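Local coordinates for protein ppBat (Bacteroides thetaiotaomicron VPI-5482, PDB 3CNE) that binds flavins such as lumichrome, riboflavin, FMN and FAD as a homodimer, and may store them rather than act as a protease, at residues V96-T99 / F100-G104; M116-T120 / G121-G125; V78-F81 / Q82-A85. One frame throughout, in Å; residues are numbered along the deposited sequence.

Contact 1 of 3, residues V96-T99 / F100-G104; sequences VIKT and FGEKG
Val96 and Phe100 stand one turn apart at the end of helix 88-102, which closes in a Schellman motif and is the crossover helix of the beta-alpha-beta unit with strands 69-73 and 106-110. As evidence, Phe100 N, Gly101 N, Glu102 N and Lys103 N each donate to the carbonyl four residues back; Glu102 N to Lys98 O is 2.8 Å and nearly straight (170°), whereas Lys103 N meets Thr99 O at 138°. Gly104, with positive phi, is the C-prime residue: Gly104 N returns to Gly101 O at 3.0 Å and Lys105 N to Phe100 O.

Apolar packing lies on the buried side. Val96 CG1 rests 3.8 Å from Phe100 CD1, the two side chains running alongside each other and both touching Leu70. Val96 O meets the ring edge, 3.2 Å from Phe100 CD1.

Charged chains occupy the outer side. Lys98 NZ stays 4.1 Å from Glu102 OE2, beyond a salt bridge; the nearer atom is Lys98 CE, and any attraction is probably modest. Lys103 NZ instead pairs with Asp65, and Thr99 OG1 bonds to Glu95 O. With OG1 beside its own backbone N (chi1 -59°), Thr99 turns CG2 anti to that N, 3.5 Å from Lys103 CE.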
ATOM      1  N   VAL A  96      18.553  12.656  11.272  1.00 26.64           N
ATOM      2  CA  VAL A  96      17.590  13.299  10.378  1.00 25.82           C
ATOM      3  C   VAL A  96      16.287  13.633  11.084  1.00 24.81           C
ATOM      4  O   VAL A  96      15.704  14.683  10.847  1.00 25.80           O
ATOM      5  CB  VAL A  96      17.337  12.443   9.112  1.00 25.90           C
ATOM      6  CG1 VAL A  96      16.063  12.881   8.413  1.00 24.69           C
ATOM      7  CG2 VAL A  96      18.562  12.527   8.149  1.00 24.84           C
ATOM      8  N   ILE A  97      15.832  12.751  11.962  1.00 24.68           N
ATOM      9  CA  ILE A  97      14.565  12.998  12.676  1.00 24.80           C
ATOM     10  C   ILE A  97      14.744  14.150  13.668  1.00 25.32           C
ATOM     11  O   ILE A  97      13.867  15.021  13.798  1.00 25.00           O
ATOM     12  CB  ILE A  97      14.070  11.763  13.393  1.00 24.24           C
ATOM     13  CG1 ILE A  97      13.525  10.739  12.376  1.00 23.99           C
ATOM     14  CG2 ILE A  97      13.019  12.110  14.427  1.00 23.45           C
ATOM     15  CD1 ILE A  97      13.294   9.387  13.022  1.00 23.75           C
ATOM     16  N   LYS A  98      15.876  14.135  14.370  1.00 25.95           N
ATOM     17  CA  LYS A  98      16.197  15.224  15.311  1.00 27.03           C
ATOM     18  C   LYS A  98      16.227  16.561  14.588  1.00 26.33           C
ATOM     19  O   LYS A  98      15.617  17.516  15.044  1.00 27.46           O
ATOM     20  CB  LYS A  98      17.514  14.966  16.045  1.00 26.87           C
ATOM     21  CG  LYS A  98      17.694  15.831  17.315  1.00 28.23           C
ATOM     22  CD  LYS A  98      19.096  15.625  17.914  1.00 29.50           C
ATOM     23  CE  LYS A  98      19.380  16.594  19.100  1.00 32.80           C
ATOM     24  NZ  LYS A  98      19.337  15.907  20.424  1.00 36.78           N
ATOM     25  N   THR A  99      16.934  16.622  13.465  1.00 26.18           N
ATOM     26  CA  THR A  99      17.080  17.855  12.716  1.00 26.76           C
ATOM     27  C   THR A  99      15.740  18.397  12.208  1.00 27.02           C
ATOM     28  O   THR A  99      15.436  19.559  12.415  1.00 25.87           O
ATOM     29  CB  THR A  99      18.050  17.671  11.568  1.00 26.71           C
ATOM     30  OG1 THR A  99      19.314  17.270  12.099  1.00 26.40           O
ATOM     31  CG2 THR A  99      18.208  18.952  10.773  1.00 26.68           C
ATOM     32  N   PHE A 100      14.933  17.549  11.567  1.00 27.29           N
ATOM     33  CA  PHE A 100      13.588  17.956  11.163  1.00 27.30           C
ATOM     34  C   PHE A 100      12.762  18.528  12.328  1.00 28.24           C
ATOM     35  O   PHE A 100      12.109  19.548  12.174  1.00 28.10           O
ATOM     36  CB  PHE A 100      12.849  16.772  10.525  1.00 27.88           C
ATOM     37  CG  PHE A 100      13.021  16.676   9.027  1.00 27.43           C
ATOM     38  CD1 PHE A 100      14.180  16.145   8.475  1.00 28.06           C
ATOM     39  CD2 PHE A 100      12.011  17.124   8.166  1.00 26.88           C
ATOM     40  CE1 PHE A 100      14.326  16.040   7.076  1.00 28.31           C
ATOM     41  CE2 PHE A 100      12.141  17.007   6.779  1.00 25.34           C
ATOM     42  CZ  PHE A 100      13.296  16.487   6.233  1.00 26.00           C
ATOM     43  N   GLY A 101      12.786  17.852  13.481  1.00 29.02           N
ATOM     44  CA  GLY A 101      11.992  18.240  14.639  1.00 29.69           C
ATOM     45  C   GLY A 101      12.494  19.554  15.229  1.00 30.63           C
ATOM     46  O   GLY A 101      11.701  20.467  15.484  1.00 30.21           O
ATOM     47  N   GLU A 102      13.814  19.644  15.406  1.00 31.20           N
ATOM     48  CA  GLU A 102      14.497  20.891  15.810  1.00 32.52           C
ATOM     49  C   GLU A 102      14.179  22.079  14.889  1.00 32.10           C
ATOM     50  O   GLU A 102      14.116  23.232  15.348  1.00 31.41           O
ATOM     51  CB  GLU A 102      16.016  20.683  15.851  1.00 31.99           C
ATOM     52  CG  GLU A 102      16.487  19.938  17.075  1.00 34.29           C
ATOM     53  CD  GLU A 102      17.999  19.678  17.090  1.00 35.92           C
ATOM     54  OE1 GLU A 102      18.701  19.929  16.064  1.00 39.23           O
ATOM     55  OE2 GLU A 102      18.486  19.211  18.149  1.00 40.31           O
ATOM     56  N   LYS A 103      13.985  21.810  13.594  1.00 31.14           N
ATOM     57  CA  LYS A 103      13.715  22.893  12.654  1.00 31.07           C
ATOM     58  C   LYS A 103      12.234  23.181  12.485  1.00 29.96           C
ATOM     59  O   LYS A 103      11.842  23.926  11.587  1.00 29.32           O
ATOM     60  CB  LYS A 103      14.401  22.662  11.302  1.00 31.27           C
ATOM     61  CG  LYS A 103      15.915  22.700  11.355  1.00 32.39           C
ATOM     62  CD  LYS A 103      16.526  22.495   9.953  1.00 33.08           C
ATOM     63  CE  LYS A 103      18.054  22.393  10.016  1.00 36.89           C
ATOM     64  NZ  LYS A 103      18.784  23.185   8.969  1.00 38.95           N
ATOM     65  N   GLY A 104      11.412  22.577  13.339  1.00 29.38           N
ATOM     66  CA  GLY A 104       9.975  22.865  13.364  1.00 28.66           C
ATOM     67  C   GLY A 104       9.188  22.328  12.180  1.00 28.22           C
ATOM     68  O   GLY A 104       8.114  22.848  11.852  1.00 27.97           O
TER

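Contact 2 of 3, residues M116-T120 / G121-G125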
HETATM    1  N   MSE A 116      10.143   6.242  17.256  1.00 30.87           N
HETATM    2  CA  MSE A 116      11.345   6.729  16.571  1.00 30.08           C
HETATM    3  C   MSE A 116      11.533   8.231  16.857  1.00 28.75           C
HETATM    4  O   MSE A 116      12.644   8.695  17.124  1.00 27.21           O
HETATM    5  CB  MSE A 116      11.263   6.438  15.071  1.00 30.61           C
HETATM    6  CG  MSE A 116      11.205   4.937  14.756  1.00 34.09           C
HETATM    7 SE   MSE A 116      12.902   4.057  15.255  1.00 45.08          SE
HETATM    8  CE  MSE A 116      13.955   4.733  13.825  1.00 40.77           C
ATOM      9  N   PHE A 117      10.434   8.981  16.781  1.00 27.91           N
ATOM     10  CA  PHE A 117      10.435  10.392  17.134  1.00 27.64           C
ATOM     11  C   PHE A 117      10.862  10.584  18.593  1.00 27.53           C
ATOM     12  O   PHE A 117      11.751  11.392  18.866  1.00 28.10           O
ATOM     13  CB  PHE A 117       9.048  11.037  16.874  1.00 27.10           C
ATOM     14  CG  PHE A 117       8.626  11.069  15.412  1.00 25.42           C
ATOM     15  CD1 PHE A 117       9.556  10.953  14.383  1.00 25.06           C
ATOM     16  CD2 PHE A 117       7.280  11.262  15.076  1.00 25.97           C
ATOM     17  CE1 PHE A 117       9.143  11.016  13.014  1.00 26.22           C
ATOM     18  CE2 PHE A 117       6.863  11.327  13.729  1.00 26.26           C
ATOM     19  CZ  PHE A 117       7.802  11.194  12.701  1.00 24.65           C
ATOM     20  N   ASP A 118      10.251   9.824  19.510  1.00 27.70           N
ATOM     21  CA  ASP A 118      10.516   9.943  20.935  1.00 28.43           C
ATOM     22  C   ASP A 118      11.991   9.780  21.261  1.00 28.66           C
ATOM     23  O   ASP A 118      12.534  10.547  22.062  1.00 27.50           O
ATOM     24  CB  ASP A 118       9.688   8.939  21.758  1.00 29.26           C
ATOM     25  CG  ASP A 118      10.059   8.950  23.275  1.00 32.62           C
ATOM     26  OD1 ASP A 118      11.199   9.295  23.640  1.00 39.21           O
ATOM     27  OD2 ASP A 118       9.236   8.601  24.132  1.00 34.51           O
ATOM     28  N   PHE A 119      12.628   8.793  20.626  1.00 28.53           N
ATOM     29  CA  PHE A 119      14.040   8.482  20.853  1.00 28.87           C
ATOM     30  C   PHE A 119      14.917   9.713  20.705  1.00 28.59           C
ATOM     31  O   PHE A 119      15.956   9.829  21.363  1.00 29.05           O
ATOM     32  CB  PHE A 119      14.529   7.395  19.873  1.00 29.58           C
ATOM     33  CG  PHE A 119      14.036   5.999  20.181  1.00 29.02           C
ATOM     34  CD1 PHE A 119      13.422   5.697  21.382  1.00 31.40           C
ATOM     35  CD2 PHE A 119      14.260   4.966  19.269  1.00 30.93           C
ATOM     36  CE1 PHE A 119      12.998   4.402  21.663  1.00 32.61           C
ATOM     37  CE2 PHE A 119      13.847   3.677  19.527  1.00 31.04           C
ATOM     38  CZ  PHE A 119      13.218   3.384  20.729  1.00 31.86           C
ATOM     39  N   THR A 120      14.513  10.621  19.822  1.00 28.01           N
ATOM     40  CA  THR A 120      15.289  11.828  19.570  1.00 27.32           C
ATOM     41  C   THR A 120      14.913  12.940  20.556  1.00 27.38           C
ATOM     42  O   THR A 120      15.561  13.974  20.583  1.00 27.49           O
ATOM     43  CB  THR A 120      15.112  12.356  18.116  1.00 27.02           C
ATOM     44  OG1 THR A 120      13.818  12.934  17.988  1.00 25.76           O
ATOM     45  CG2 THR A 120      15.270  11.214  17.085  1.00 26.77           C
ATOM     46  N   GLY A 121      13.879  12.723  21.361  1.00 27.04           N
ATOM     47  CA  GLY A 121      13.425  13.739  22.309  1.00 27.68           C
ATOM     48  C   GLY A 121      12.493  14.822  21.768  1.00 28.50           C
ATOM     49  O   GLY A 121      11.879  15.556  22.545  1.00 27.75           O
ATOM     50  N   ILE A 122      12.357  14.916  20.442  1.00 28.81           N
ATOM     51  CA  ILE A 122      11.596  16.019  19.850  1.00 29.27           C
ATOM     52  C   ILE A 122      10.128  16.025  20.274  1.00 29.70           C
ATOM     53  O   ILE A 122       9.423  17.023  20.093  1.00 29.55           O
ATOM     54  CB  ILE A 122      11.699  16.057  18.299  1.00 28.95           C
ATOM     55  CG1 ILE A 122      11.130  14.760  17.685  1.00 29.50           C
ATOM     56  CG2 ILE A 122      13.142  16.352  17.875  1.00 28.48           C
ATOM     57  CD1 ILE A 122      10.935  14.821  16.187  1.00 29.10           C
ATOM     58  N   THR A 123       9.666  14.900  20.810  1.00 29.94           N
ATOM     59  CA  THR A 123       8.271  14.764  21.184  1.00 30.49           C
ATOM     60  C   THR A 123       7.935  15.323  22.566  1.00 30.43           C
ATOM     61  O   THR A 123       6.803  15.183  22.985  1.00 30.39           O
ATOM     62  CB  THR A 123       7.795  13.290  21.115  1.00 30.75           C
ATOM     63  OG1 THR A 123       8.611  12.482  21.975  1.00 32.73           O
ATOM     64  CG2 THR A 123       7.866  12.744  19.683  1.00 31.07           C
ATOM     65  N   LYS A 124       8.900  15.930  23.266  1.00 30.87           N
ATOM     66  CA  LYS A 124       8.695  16.428  24.642  1.00 31.65           C
ATOM     67  C   LYS A 124       7.309  17.059  24.782  1.00 30.62           C
ATOM     68  O   LYS A 124       7.003  17.992  24.059  1.00 30.42           O
ATOM     69  CB  LYS A 124       9.733  17.490  25.045  1.00 32.71           C
ATOM     70  CG  LYS A 124      11.185  17.232  24.635  1.00 36.12           C
ATOM     71  CD  LYS A 124      12.018  16.603  25.771  1.00 40.93           C
ATOM     72  CE  LYS A 124      13.420  16.248  25.310  1.00 42.55           C
ATOM     73  NZ  LYS A 124      14.066  15.260  26.256  1.00 44.98           N
ATOM     74  N   GLY A 125       6.490  16.520  25.684  1.00 29.82           N
ATOM     75  CA  GLY A 125       5.183  17.100  26.036  1.00 30.15           C
ATOM     76  C   GLY A 125       4.067  17.043  25.000  1.00 30.05           C
ATOM     77  O   GLY A 125       3.010  17.650  25.195  1.00 29.46           O
TER
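Gly121 N donates to Asp118 O at 2.7 Å, three residues back, at the C-terminal turn of helix 113-119, where the chain of this DJ-1/PfpI-family fold passes into the loop leading to strand 127-129. The donor stands 55° out of the carbonyl plane, so this short bond does not use a lone-pair direction. At Gly121 phi becomes positive (83°), where a side chain would collide with Thr120 O; a type I turn from Gly121 to Lys124 follows.

Phe117 O is doubly satisfied. It accepts from Thr120 N at 3.0 Å and from Thr120 OG1 at 2.7 Å, the hydroxyl lying in the carbonyl plane. With OG1 between its own backbone N and carbonyl carbon (chi1 73°), Thr120 turns the hydroxyl back along the chain; its proton goes to Phe117 O, and the oxygen takes a weak bond from Ile122 N at 3.5 Å. The hydroxyl thus links the last turn to the loop, though only weakly on the loop side. Asp118 OD2 accepts from the backbone N of both Gln139 and Asn140, two bonds that hold that oxygen.

Thr123 CG2 makes an apolar touch 3.5 Å from Phe117 CB, while Ile122 CG1 lies 3.3 Å from the hydroxyl oxygen Thr120 OG1. Phe117 packs on Leu70 and Phe72 of strand 69-73 and on Ile97 of helix 88-102, while Ile122 and Thr123 rest on Phe154 of strand 154-157.

Contact 3 of 3, residues V78-F81 / Q82-A85; sequences VPVF and QQYA
Val80 touches both Gln83 and Tyr84 in the loop between strand 69-73 and helix 88-102 of this DJ-1/PfpI-family domain. The backbone forms two successive hydrogen-bonded turns, Phe81 N donating to Val78 O and Tyr84 N to Phe81 O, each reaching three residues back. Phe81, its CG anti to the backbone N (chi1 173°), sends its ring inward onto Leu93 and Met94 of helix 88-102 and Met116 and Phe119 of helix 113-119.

Gln82 comes first in the second segment. Its N donates to a water at 3.0 Å, and that water donates in turn to Val78 O at 2.8 Å, bridging the two segments. The Gln82 side chain also leans on Phe119.

Gln83 follows; its side chain crosses that of Val80 at a slant, and Gln83 NE2 lies 3.6 Å from Val80 CG1. Within the same segment, Gln83 OE1 hangs over the outer part of one face of the Tyr84 ring, 4.1 Å from its plane.

Tyr84 carries the main link. Its N bonds to Phe81 O at 3.1 Å, from a position 61° out of the carbonyl plane, and adds a weak bond to Val80 O at 3.4 Å. Its own O accepts from Asn90 ND2, tying the turn to helix 88-102. The ring runs alongside Val80, with Tyr84 CE2 3.7 Å from Val80 CG2. An alanine in place of Val80 lacks the methyls that touch Tyr84 CE2 and Gln83 NE2, and would probably leave the ring and the amide freer to turn. Because Val80, Gln83 and Tyr84 also touch a crystal neighbour, their side-chain positions may partly reflect the lattice. The backbone of Val80 meets the same ring, its O lying 3.4 Å from Tyr84 CD2.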
ATOM      1  N   VAL A  78      11.603  -1.836  12.127  1.00 21.96           N
ATOM      2  CA  VAL A  78      11.671  -0.983  13.330  1.00 22.20           C
ATOM      3  C   VAL A  78      11.882  -1.772  14.641  1.00 22.94           C
ATOM      4  O   VAL A  78      12.690  -1.371  15.474  1.00 24.49           O
ATOM      5  CB  VAL A  78      10.437  -0.074  13.436  1.00 22.62           C
ATOM      6  CG1 VAL A  78      10.456   0.721  14.730  1.00 23.16           C
ATOM      7  CG2 VAL A  78      10.393   0.856  12.205  1.00 20.42           C
ATOM      8  N   PRO A  79      11.155  -2.877  14.842  1.00 23.61           N
ATOM      9  CA  PRO A  79      11.444  -3.670  16.057  1.00 24.47           C
ATOM     10  C   PRO A  79      12.853  -4.310  16.138  1.00 25.05           C
ATOM     11  O   PRO A  79      13.221  -4.850  17.190  1.00 26.39           O
ATOM     12  CB  PRO A  79      10.344  -4.725  16.044  1.00 23.93           C
ATOM     13  CG  PRO A  79       9.240  -4.105  15.202  1.00 24.34           C
ATOM     14  CD  PRO A  79      10.019  -3.447  14.096  1.00 23.25           C
ATOM     15  N   VAL A  80      13.657  -4.228  15.075  1.00 25.56           N
ATOM     16  CA  VAL A  80      15.077  -4.619  15.200  1.00 26.34           C
ATOM     17  C   VAL A  80      16.021  -3.431  15.194  1.00 27.12           C
ATOM     18  O   VAL A  80      17.227  -3.604  15.300  1.00 27.18           O
ATOM     19  CB  VAL A  80      15.553  -5.675  14.137  1.00 26.43           C
ATOM     20  CG1 VAL A  80      14.870  -6.990  14.381  1.00 26.30           C
ATOM     21  CG2 VAL A  80      15.352  -5.196  12.689  1.00 24.92           C
ATOM     22  N   PHE A  81      15.460  -2.226  15.072  1.00 27.72           N
ATOM     23  CA  PHE A  81      16.244  -1.002  15.020  1.00 28.89           C
ATOM     24  C   PHE A  81      17.273  -0.950  16.157  1.00 30.14           C
ATOM     25  O   PHE A  81      18.434  -0.594  15.929  1.00 29.87           O
ATOM     26  CB  PHE A  81      15.315   0.217  15.066  1.00 28.62           C
ATOM     27  CG  PHE A  81      16.039   1.529  15.191  1.00 28.82           C
ATOM     28  CD1 PHE A  81      16.548   2.171  14.065  1.00 28.16           C
ATOM     29  CD2 PHE A  81      16.192   2.138  16.433  1.00 29.68           C
ATOM     30  CE1 PHE A  81      17.209   3.397  14.194  1.00 29.09           C
ATOM     31  CE2 PHE A  81      16.869   3.347  16.563  1.00 28.32           C
ATOM     32  CZ  PHE A  81      17.376   3.968  15.428  1.00 26.78           C
ATOM     33  N   GLN A  82      16.835  -1.333  17.363  1.00 31.60           N
ATOM     34  CA  GLN A  82      17.653  -1.223  18.582  1.00 34.23           C
ATOM     35  C   GLN A  82      18.859  -2.144  18.591  1.00 33.55           C
ATOM     36  O   GLN A  82      19.922  -1.733  19.061  1.00 33.98           O
ATOM     37  CB  GLN A  82      16.820  -1.379  19.861  1.00 33.73           C
ATOM     38  CG  GLN A  82      16.119  -0.063  20.276  1.00 38.25           C
ATOM     39  CD  GLN A  82      15.664  -0.011  21.760  1.00 38.66           C
ATOM     40  OE1 GLN A  82      16.394  -0.431  22.680  1.00 45.73           O
ATOM     41  NE2 GLN A  82      14.460   0.525  21.988  1.00 43.70           N
ATOM     42  N   GLN A  83      18.696  -3.367  18.059  1.00 32.89           N
ATOM     43  CA  GLN A  83      19.794  -4.326  17.859  1.00 32.91           C
ATOM     44  C   GLN A  83      20.872  -3.845  16.907  1.00 32.16           C
ATOM     45  O   GLN A  83      22.003  -4.348  16.945  1.00 31.89           O
ATOM     46  CB  GLN A  83      19.301  -5.618  17.200  1.00 33.05           C
ATOM     47  CG  GLN A  83      18.261  -6.393  17.905  1.00 37.03           C
ATOM     48  CD  GLN A  83      17.851  -7.609  17.096  1.00 42.33           C
ATOM     49  OE1 GLN A  83      18.613  -8.104  16.242  1.00 43.52           O
ATOM     50  NE2 GLN A  83      16.649  -8.096  17.351  1.00 43.41           N
ATOM     51  N   TYR A  84      20.501  -2.959  15.991  1.00 31.20           N
ATOM     52  CA  TYR A  84      21.366  -2.651  14.855  1.00 30.30           C
ATOM     53  C   TYR A  84      22.011  -1.285  14.882  1.00 30.61           C
ATOM     54  O   TYR A  84      21.809  -0.474  13.981  1.00 29.68           O
ATOM     55  CB  TYR A  84      20.607  -2.859  13.548  1.00 30.62           C
ATOM     56  CG  TYR A  84      20.372  -4.305  13.194  1.00 27.89           C
ATOM     57  CD1 TYR A  84      21.391  -5.255  13.335  1.00 29.74           C
ATOM     58  CD2 TYR A  84      19.138  -4.729  12.703  1.00 28.24           C
ATOM     59  CE1 TYR A  84      21.184  -6.594  12.991  1.00 29.61           C
ATOM     60  CE2 TYR A  84      18.921  -6.076  12.346  1.00 25.00           C
ATOM     61  CZ  TYR A  84      19.942  -6.998  12.513  1.00 29.36           C
ATOM     62  OH  TYR A  84      19.731  -8.324  12.154  1.00 29.92           O
ATOM     63  N   ALA A  85      22.837  -1.052  15.904  1.00 31.53           N
ATOM     64  CA  ALA A  85      23.460   0.263  16.122  1.00 31.26           C
ATOM     65  C   ALA A  85      24.603   0.490  15.145  1.00 31.29           C
ATOM     66  O   ALA A  85      25.028   1.623  14.925  1.00 30.59           O
ATOM     67  CB  ALA A  85      23.957   0.374  17.570  1.00 32.03           C
TER
HETATM   68  O   HOH W   1      13.911  -1.365  17.993  1.00 27.29           O

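In the fold
All three contacts are local. Contacts 1 and 2 are partly buried and contact 3 lies at the surface; none is wholly core. Contacts 1 and 2 finish helices 88-102 and 113-119, and they touch: Ile97 CG2 lies 3.6 Å from Thr120 CG2, and Ile122 CD1 reaches Gly101 CA. Contact 3, a turn preceding helix 88-102, meets contact 2 where Met116 CE comes 3.5 Å from Phe81 CE1, but stays about 7 Å from contact 1 at the nearest atoms. Contact 1 relies on regular helical bonds with charged chains outside, contact 2 on a threonine hydroxyl and a short backbone bond at a glycine, with a carboxylate tied to a neighbouring loop, and contact 3 on a bridging water and a valine–tyrosine touch.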